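Imelysin-like protein (Psychrobacter arcticus, PDB 3PF0) is of unknown function but belongs to the imelysin-like family, whose members have been regarded as putative metalloendopeptidases. Local coordinates at residues 239-244 / 274-279; 258-263 / 321-326; 101-106 / 269-274. All coordinates share one frame; numbering follows the deposited sequence.

Contact 1. Residues 239-244 / 274-279; sequences ETMKSN and AKLATL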
loop_
_atom_site.group_PDB
_atom_site.type_symbol
_atom_site.label_atom_id
_atom_site.label_comp_id
_atom_site.label_asym_id
_atom_site.label_seq_id
_atom_site.Cartn_x
_atom_site.Cartn_y
_atom_site.Cartn_z
ATOM N N GLU A 239 2.293 11.520 -0.130
ATOM C CA GLU A 239 1.466 12.598 0.418
ATOM C C GLU A 239 0.441 12.045 1.419
ATOM O O GLU A 239 0.362 12.564 2.530
ATOM C CB GLU A 239 0.782 13.411 -0.691
ATOM C CG GLU A 239 1.269 14.852 -0.735
ATOM C CD GLU A 239 1.005 15.658 -1.994
ATOM O OE1 GLU A 239 0.192 15.219 -2.841
ATOM O OE2 GLU A 239 1.609 16.747 -2.125
ATOM N N THR A 240 -0.305 10.968 1.051
ATOM C CA THR A 240 -1.299 10.347 1.940
ATOM C C THR A 240 -0.600 9.665 3.123
ATOM O O THR A 240 -1.170 9.600 4.204
ATOM C CB THR A 240 -2.223 9.364 1.192
ATOM O OG1 THR A 240 -1.451 8.299 0.631
ATOM C CG2 THR A 240 -3.076 10.044 0.120
HETATM N N MSE A 241 0.635 9.185 2.923
HETATM C CA MSE A 241 1.435 8.572 3.973
HETATM C C MSE A 241 1.838 9.617 5.030
HETATM O O MSE A 241 1.592 9.387 6.211
HETATM C CB MSE A 241 2.662 7.889 3.364
HETATM C CG MSE A 241 3.732 7.513 4.360
HETATM SE SE MSE A 241 4.875 6.132 3.616
HETATM C CE MSE A 241 5.724 7.097 2.138
ATOM N N LYS A 242 2.448 10.749 4.630
ATOM C CA LYS A 242 2.864 11.750 5.617
ATOM C C LYS A 242 1.657 12.419 6.331
ATOM O O LYS A 242 1.763 12.732 7.516
ATOM C CB LYS A 242 3.808 12.812 5.007
ATOM C CG LYS A 242 3.200 13.781 3.997
ATOM C CD LYS A 242 4.257 14.765 3.502
ATOM C CE LYS A 242 3.684 15.975 2.809
ATOM N NZ LYS A 242 3.023 16.894 3.769
ATOM N N SER A 243 0.523 12.605 5.626
ATOM C CA SER A 243 -0.675 13.243 6.180
ATOM C C SER A 243 -1.539 12.284 6.998
ATOM O O SER A 243 -1.684 12.494 8.200
ATOM C CB SER A 243 -1.522 13.857 5.071
ATOM O OG SER A 243 -0.815 14.894 4.414
ATOM N N ASN A 244 -2.114 11.242 6.351
ATOM C CA ASN A 244 -3.052 10.311 6.980
ATOM C C ASN A 244 -2.390 9.310 7.893
ATOM O O ASN A 244 -3.011 8.931 8.880
ATOM C CB ASN A 244 -3.903 9.564 5.934
ATOM C CG ASN A 244 -4.743 10.467 5.063
ATOM O OD1 ASN A 244 -5.098 11.599 5.436
ATOM N ND2 ASN A 244 -5.097 9.978 3.886
ATOM N N ALA A 274 7.743 -0.644 3.884
ATOM C CA ALA A 274 7.318 -1.290 2.636
ATOM C C ALA A 274 6.976 -0.237 1.573
ATOM O O ALA A 274 7.397 -0.374 0.425
ATOM C CB ALA A 274 6.118 -2.196 2.891
ATOM N N LYS A 275 6.287 0.854 1.980
ATOM C CA LYS A 275 5.922 1.947 1.079
ATOM C C LYS A 275 7.167 2.704 0.623
ATOM O O LYS A 275 7.293 2.977 -0.572
ATOM C CB LYS A 275 4.914 2.900 1.738
ATOM C CG LYS A 275 3.559 2.249 1.975
ATOM C CD LYS A 275 2.500 3.251 2.389
ATOM C CE LYS A 275 1.150 2.599 2.303
ATOM N NZ LYS A 275 0.112 3.555 1.858
ATOM N N LEU A 276 8.114 2.991 1.554
ATOM C CA LEU A 276 9.361 3.697 1.225
ATOM C C LEU A 276 10.225 2.894 0.246
ATOM O O LEU A 276 10.730 3.462 -0.723
ATOM C CB LEU A 276 10.186 4.030 2.485
ATOM C CG LEU A 276 9.860 5.320 3.227
ATOM C CD1 LEU A 276 10.691 5.415 4.505
ATOM C CD2 LEU A 276 10.098 6.561 2.351
ATOM N N ALA A 277 10.373 1.582 0.487
ATOM C CA ALA A 277 11.164 0.679 -0.360
ATOM C C ALA A 277 10.591 0.577 -1.790
ATOM O O ALA A 277 11.359 0.462 -2.750
ATOM C CB ALA A 277 11.234 -0.703 0.277
ATOM N N THR A 278 9.251 0.650 -1.930
ATOM C CA THR A 278 8.565 0.584 -3.225
ATOM C C THR A 278 8.812 1.892 -3.980
ATOM O O THR A 278 9.140 1.858 -5.169
ATOM C CB THR A 278 7.086 0.255 -3.003
ATOM O OG1 THR A 278 7.031 -1.026 -2.384
ATOM C CG2 THR A 278 6.277 0.237 -4.290
ATOM N N LEU A 279 8.699 3.031 -3.278
ATOM C CA LEU A 279 8.958 4.359 -3.837
ATOM C C LEU A 279 10.429 4.472 -4.255
ATOM O O LEU A 279 10.706 4.982 -5.341
ATOM C CB LEU A 279 8.586 5.459 -2.827
ATOM C CG LEU A 279 8.494 6.893 -3.367
ATOM C CD1 LEU A 279 7.266 7.080 -4.259
ATOM C CD2 LEU A 279 8.435 7.890 -2.230
HETATM O O HOH W 1 -0.005 6.074 1.168
#
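M241 and K275 meet through flexible chains, with no ring or flat side-chain group between them; the planar unit used on both faces is the peptide carbonyl of A274, where T278 N arrives from one face and T278 OG1 from the opposite one. The OG1 bond to A274 O is 2.9 Å long and tilted 27° from the carbonyl plane. The setting is helix-on-helix packing in an all-helical fold: 239-244 belongs to helix 225-250 and 274-279 to helix 268-283, running in roughly opposite directions. M241, a selenomethionine, illustrates how one long side chain can bridge such a pair. With CG anti to the backbone N (chi1 166°), it stretches across the gap, and its SE lies alongside the aliphatic part of K275, 3.7 Å from CB. The two side chains slide past each other in opposite senses, so that K275 CD also lies near the selenium. A bend at chi3 (66°) turns CE toward L276, whose CD2 is 4.4 Å away. L276 in turn leans on L308, T311 and L315 of helix 298-316, while M241 also rests on L337 of helix 327-351, so the contact is enclosed by further helices. Beyond its aliphatic stem, K275 ends in a charged group: NZ forms a salt bridge with E113 and also donates to a water. T240 OG1, itself bonded to S236 O, accepts from that same water, which thus links the helices with legs of 2.6 Å to K275 NZ and 2.7 Å to T240 OG1.

Contact 2. Residues 258-263 / 321-326; sequences GHLPAA and DLATAD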
loop_
_atom_site.group_PDB
_atom_site.type_symbol
_atom_site.label_atom_id
_atom_site.label_comp_id
_atom_site.label_asym_id
_atom_site.label_seq_id
_atom_site.Cartn_x
_atom_site.Cartn_y
_atom_site.Cartn_z
ATOM N N GLY A 258 -7.413 9.878 13.567
ATOM C CA GLY A 258 -7.126 8.625 12.887
ATOM C C GLY A 258 -6.083 7.785 13.590
ATOM O O GLY A 258 -5.703 8.068 14.731
ATOM N N HIS A 259 -5.621 6.726 12.911
ATOM C CA HIS A 259 -4.665 5.786 13.487
ATOM C C HIS A 259 -3.549 5.482 12.511
ATOM O O HIS A 259 -3.703 5.672 11.304
ATOM C CB HIS A 259 -5.379 4.476 13.896
ATOM C CG HIS A 259 -6.695 4.698 14.577
ATOM N ND1 HIS A 259 -6.781 4.848 15.954
ATOM C CD2 HIS A 259 -7.930 4.863 14.039
ATOM C CE1 HIS A 259 -8.061 5.078 16.210
ATOM N NE2 HIS A 259 -8.791 5.107 15.090
ATOM N N LEU A 260 -2.412 5.029 13.039
ATOM C CA LEU A 260 -1.286 4.604 12.224
ATOM C C LEU A 260 -1.681 3.347 11.462
ATOM O O LEU A 260 -2.489 2.574 11.986
ATOM C CB LEU A 260 -0.086 4.280 13.127
ATOM C CG LEU A 260 0.800 5.409 13.590
ATOM C CD1 LEU A 260 1.427 5.044 14.879
ATOM C CD2 LEU A 260 1.907 5.674 12.600
ATOM N N PRO A 261 -1.112 3.047 10.281
ATOM C CA PRO A 261 -1.420 1.745 9.661
ATOM C C PRO A 261 -0.905 0.625 10.584
ATOM O O PRO A 261 0.076 0.849 11.300
ATOM C CB PRO A 261 -0.696 1.808 8.314
ATOM C CG PRO A 261 0.383 2.800 8.497
ATOM C CD PRO A 261 -0.098 3.795 9.508
ATOM N N ALA A 262 -1.617 -0.528 10.651
ATOM C CA ALA A 262 -1.309 -1.674 11.530
ATOM C C ALA A 262 -1.187 -1.253 13.020
ATOM O O ALA A 262 -0.300 -1.730 13.739
ATOM C CB ALA A 262 -0.039 -2.394 11.069
ATOM N N ALA A 263 -2.114 -0.382 13.481
ATOM C CA ALA A 263 -2.155 0.128 14.850
ATOM C C ALA A 263 -2.416 -0.974 15.881
ATOM O O ALA A 263 -1.793 -0.956 16.942
ATOM C CB ALA A 263 -3.218 1.212 14.980
ATOM N N ASP A 321 6.352 -0.002 16.576
ATOM C CA ASP A 321 5.165 0.845 16.638
ATOM C C ASP A 321 5.672 2.280 16.710
ATOM O O ASP A 321 6.254 2.679 17.726
ATOM C CB ASP A 321 4.288 0.468 17.851
ATOM C CG ASP A 321 2.944 1.172 17.944
ATOM O OD1 ASP A 321 2.759 2.206 17.265
ATOM O OD2 ASP A 321 2.093 0.715 18.730
ATOM N N LEU A 322 5.480 3.045 15.619
ATOM C CA LEU A 322 5.955 4.434 15.507
ATOM C C LEU A 322 5.319 5.363 16.541
ATOM O O LEU A 322 5.896 6.407 16.842
ATOM C CB LEU A 322 5.738 4.992 14.086
ATOM C CG LEU A 322 6.454 4.238 12.935
ATOM C CD1 LEU A 322 6.116 4.844 11.597
ATOM C CD2 LEU A 322 7.967 4.208 13.124
ATOM N N ALA A 323 4.160 4.976 17.110
ATOM C CA ALA A 323 3.483 5.764 18.142
ATOM C C ALA A 323 4.299 5.810 19.435
ATOM O O ALA A 323 4.185 6.787 20.163
ATOM C CB ALA A 323 2.107 5.191 18.426
ATOM N N THR A 324 5.118 4.768 19.713
ATOM C CA THR A 324 5.937 4.668 20.933
ATOM C C THR A 324 7.265 5.435 20.784
ATOM O O THR A 324 8.071 5.432 21.715
ATOM C CB THR A 324 6.191 3.191 21.336
ATOM O OG1 THR A 324 7.149 2.612 20.457
ATOM C CG2 THR A 324 4.919 2.339 21.352
ATOM N N ALA A 325 7.500 6.080 19.625
ATOM C CA ALA A 325 8.719 6.850 19.391
ATOM C C ALA A 325 8.626 8.225 20.039
ATOM O O ALA A 325 7.524 8.643 20.418
ATOM C CB ALA A 325 8.954 7.004 17.902
ATOM N N ASP A 326 9.789 8.928 20.160
ATOM C CA ASP A 326 9.855 10.285 20.713
ATOM C C ASP A 326 9.158 11.243 19.756
ATOM O O ASP A 326 9.183 11.013 18.542
ATOM C CB ASP A 326 11.314 10.729 20.950
ATOM C CG ASP A 326 12.091 9.863 21.919
ATOM O OD1 ASP A 326 11.745 9.854 23.120
ATOM O OD2 ASP A 326 13.077 9.228 21.487
HETATM O O HOH W 2 1.529 0.533 14.795
#
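L260 inserts its two methyls against the backbone and side chains of D321, L322 and A323, a loop-to-loop contact in which an Asx turn leads into a short 3-10 segment at 322-324. CD1 does most of the touching: it lies 3.5 Å from A323 N and 3.6 Å from A323 CB, with D321 OD1 also close by. CD2 meets L322 CB at 4.2 Å, and the leucine side chains cross at about a right angle. The next shell explains why the receiving surface keeps its shape. D321 OD1 accepts from A323 N at 3.1 Å, the N-H approaching from above the carboxylate plane, 39° out of it, with an angle of 151° at the hydrogen. D321 CG stands anti to the backbone N (chi1 -174°), which swings the carboxylate over the turn that follows. Replacing D321 by alanine would probably leave A323 N without its side-chain acceptor, remove one anchor of the bridging water and set the 3-10 turn less firmly. On the other side, L260 opens a type II turn ending at A263, and L260 is backed by L250 and S268. Farther out, S268 OG bonds to L322 N and Q330 NE2 to L322 O, while the L322 side chain packs on I246, I272 and L333. The two loops, which precede helices 268-283 and 327-351, are thereby tied to three helices of the fold. A water completes the join: it donates to A262 O at 3.1 Å and, more weakly, to D321 OD1 at 3.2 Å.

Contact 3. Residues 101-106 / 269-274; sequences QWLVLA and RAIINA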
loop_
_atom_site.group_PDB
_atom_site.type_symbol
_atom_site.label_atom_id
_atom_site.label_comp_id
_atom_site.label_asym_id
_atom_site.label_seq_id
_atom_site.Cartn_x
_atom_site.Cartn_y
_atom_site.Cartn_z
ATOM N N GLN A 101 2.082 -13.952 8.928
ATOM C CA GLN A 101 1.678 -13.990 7.525
ATOM C C GLN A 101 0.732 -12.809 7.207
ATOM O O GLN A 101 0.795 -12.270 6.101
ATOM C CB GLN A 101 1.046 -15.346 7.160
ATOM C CG GLN A 101 0.755 -15.564 5.664
ATOM C CD GLN A 101 1.856 -15.117 4.718
ATOM O OE1 GLN A 101 3.053 -15.258 4.982
ATOM N NE2 GLN A 101 1.473 -14.576 3.582
ATOM N N TRP A 102 -0.087 -12.367 8.172
ATOM C CA TRP A 102 -0.944 -11.193 7.946
ATOM C C TRP A 102 -0.050 -9.978 7.636
ATOM O O TRP A 102 -0.351 -9.243 6.702
ATOM C CB TRP A 102 -1.882 -10.911 9.141
ATOM C CG TRP A 102 -2.582 -9.581 9.029
ATOM C CD1 TRP A 102 -3.724 -9.312 8.327
ATOM C CD2 TRP A 102 -2.070 -8.308 9.464
ATOM N NE1 TRP A 102 -3.988 -7.958 8.354
ATOM C CE2 TRP A 102 -2.973 -7.317 9.019
ATOM C CE3 TRP A 102 -0.939 -7.909 10.201
ATOM C CZ2 TRP A 102 -2.777 -5.957 9.284
ATOM C CZ3 TRP A 102 -0.743 -6.563 10.452
ATOM C CH2 TRP A 102 -1.676 -5.607 10.033
ATOM N N LEU A 103 1.064 -9.789 8.413
ATOM C CA LEU A 103 1.995 -8.667 8.234
ATOM C C LEU A 103 2.652 -8.707 6.847
ATOM O O LEU A 103 2.766 -7.651 6.224
ATOM C CB LEU A 103 3.068 -8.637 9.346
ATOM C CG LEU A 103 4.098 -7.472 9.333
ATOM C CD1 LEU A 103 3.418 -6.095 9.212
ATOM C CD2 LEU A 103 5.004 -7.528 10.560
ATOM N N VAL A 104 3.087 -9.911 6.380
ATOM C CA VAL A 104 3.686 -10.121 5.046
ATOM C C VAL A 104 2.682 -9.617 3.985
ATOM O O VAL A 104 3.059 -8.861 3.083
ATOM C CB VAL A 104 4.108 -11.609 4.814
ATOM C CG1 VAL A 104 4.599 -11.849 3.383
ATOM C CG2 VAL A 104 5.163 -12.069 5.831
ATOM N N LEU A 105 1.397 -9.998 4.134
ATOM C CA LEU A 105 0.302 -9.572 3.266
ATOM C C LEU A 105 0.051 -8.056 3.364
ATOM O O LEU A 105 -0.167 -7.418 2.331
ATOM C CB LEU A 105 -0.991 -10.362 3.584
ATOM C CG LEU A 105 -2.323 -9.791 3.052
ATOM C CD1 LEU A 105 -2.370 -9.782 1.511
ATOM C CD2 LEU A 105 -3.483 -10.529 3.629
ATOM N N ALA A 106 0.047 -7.489 4.582
ATOM C CA ALA A 106 -0.187 -6.045 4.773
ATOM C C ALA A 106 0.932 -5.232 4.126
ATOM O O ALA A 106 0.654 -4.209 3.508
ATOM C CB ALA A 106 -0.306 -5.710 6.254
ATOM N N ARG A 269 5.875 0.636 11.620
ATOM C CA ARG A 269 7.206 0.788 11.015
ATOM C C ARG A 269 7.347 -0.101 9.760
ATOM O O ARG A 269 7.855 0.371 8.749
ATOM C CB ARG A 269 8.318 0.482 12.029
ATOM C CG ARG A 269 9.722 0.886 11.535
ATOM C CD ARG A 269 10.833 0.422 12.461
ATOM N NE ARG A 269 11.017 -1.031 12.436
ATOM C CZ ARG A 269 11.637 -1.723 13.389
ATOM N NH1 ARG A 269 12.148 -1.103 14.446
ATOM N NH2 ARG A 269 11.751 -3.039 13.293
ATOM N N ALA A 270 6.851 -1.351 9.819
ATOM C CA ALA A 270 6.879 -2.299 8.705
ATOM C C ALA A 270 6.043 -1.815 7.506
ATOM O O ALA A 270 6.442 -2.046 6.367
ATOM C CB ALA A 270 6.389 -3.664 9.162
ATOM N N ILE A 271 4.900 -1.137 7.761
ATOM C CA ILE A 271 4.032 -0.618 6.696
ATOM C C ILE A 271 4.707 0.587 6.008
ATOM O O ILE A 271 4.769 0.614 4.782
ATOM C CB ILE A 271 2.595 -0.283 7.210
ATOM C CG1 ILE A 271 1.954 -1.489 7.958
ATOM C CG2 ILE A 271 1.685 0.201 6.069
ATOM C CD1 ILE A 271 1.925 -2.874 7.152
ATOM N N ILE A 272 5.251 1.546 6.792
ATOM C CA ILE A 272 5.923 2.741 6.254
ATOM C C ILE A 272 7.179 2.330 5.448
ATOM O O ILE A 272 7.414 2.875 4.374
ATOM C CB ILE A 272 6.230 3.782 7.375
ATOM C CG1 ILE A 272 4.931 4.224 8.119
ATOM C CG2 ILE A 272 7.006 5.003 6.846
ATOM C CD1 ILE A 272 3.731 4.775 7.248
ATOM N N ASN A 273 7.942 1.343 5.953
ATOM C CA ASN A 273 9.142 0.794 5.323
ATOM C C ASN A 273 8.818 0.157 3.961
ATOM O O ASN A 273 9.522 0.423 2.983
ATOM C CB ASN A 273 9.784 -0.230 6.257
ATOM C CG ASN A 273 11.169 -0.665 5.877
ATOM O OD1 ASN A 273 12.111 0.135 5.815
ATOM N ND2 ASN A 273 11.328 -1.961 5.677
ATOM N N ALA A 274 7.743 -0.644 3.884
ATOM C CA ALA A 274 7.318 -1.290 2.636
ATOM C C ALA A 274 6.976 -0.237 1.573
ATOM O O ALA A 274 7.397 -0.374 0.425
ATOM C CB ALA A 274 6.118 -2.196 2.891
#
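L103 and A106, one turn apart on helix 92-112, meet A270 and I271 of helix 268-283, an example of how small and branched aliphatic groups let two helical segments pack without polar contacts between them. Along the first segment, W102 comes before the touching residues and sets the stage for one of them: its NE1 bonds to I168 O, the ring packs on L171, E172 and L175 of helix 167-176, and one ring face receives A106 CB, placed toward the rim and 3.9 Å above the plane. L103 is the first to reach across. Its CG extends anti to the backbone N (chi1 -178°), and this brings CD1 to A270 CB at 3.8 Å and to I271 CD1 at 4.1 Å; the L103 and I271 side chains pass each other on a slant. A turn later A106 CB lies 3.7 Å from I271 CD1. That same CD1 also comes within 4.0 Å of A106 C, so the isoleucine tip rests on backbone as well as side chain. I271 CD1 therefore touches two residues one turn apart on the facing helix, while P261 and A110 also touch its side chain. Here the segment axes approach to 10.2 Å and their N-to-C directions differ by 32°, so the two run broadly the same way. No directional bond joins these two segments, although A274 O takes a weak hydrogen bond from S111 OG, farther along helix 92-112. With only apolar contacts between the segments, the hold probably rests on buried surface and fit, and the fit of I271 CD1 against the small A106 is likely to matter.

In the fold
Helix 268-283 is the common element: contacts 1 and 3 share A274 on it, and their centres are 12 Å apart. They also touch directly, M241 CG packing on I272 CD1 at 4.0 Å. Contact 2 joins the same helix from its loops, with its centre 13 Å from that of contact 3 and 14 Å from that of contact 1. P261 CB meets I271 CG2 at 3.6 Å, L322 CD1 meets I272 CG1 at 3.7 Å, and A262 CB meets W102 CH2 at 3.8 Å. Contacts 1 and 2 do not touch, their nearest atoms being about 4 Å apart. With no catalytic or ligand site assigned to these residues, the three are read as connected packing within the imelysin-family region.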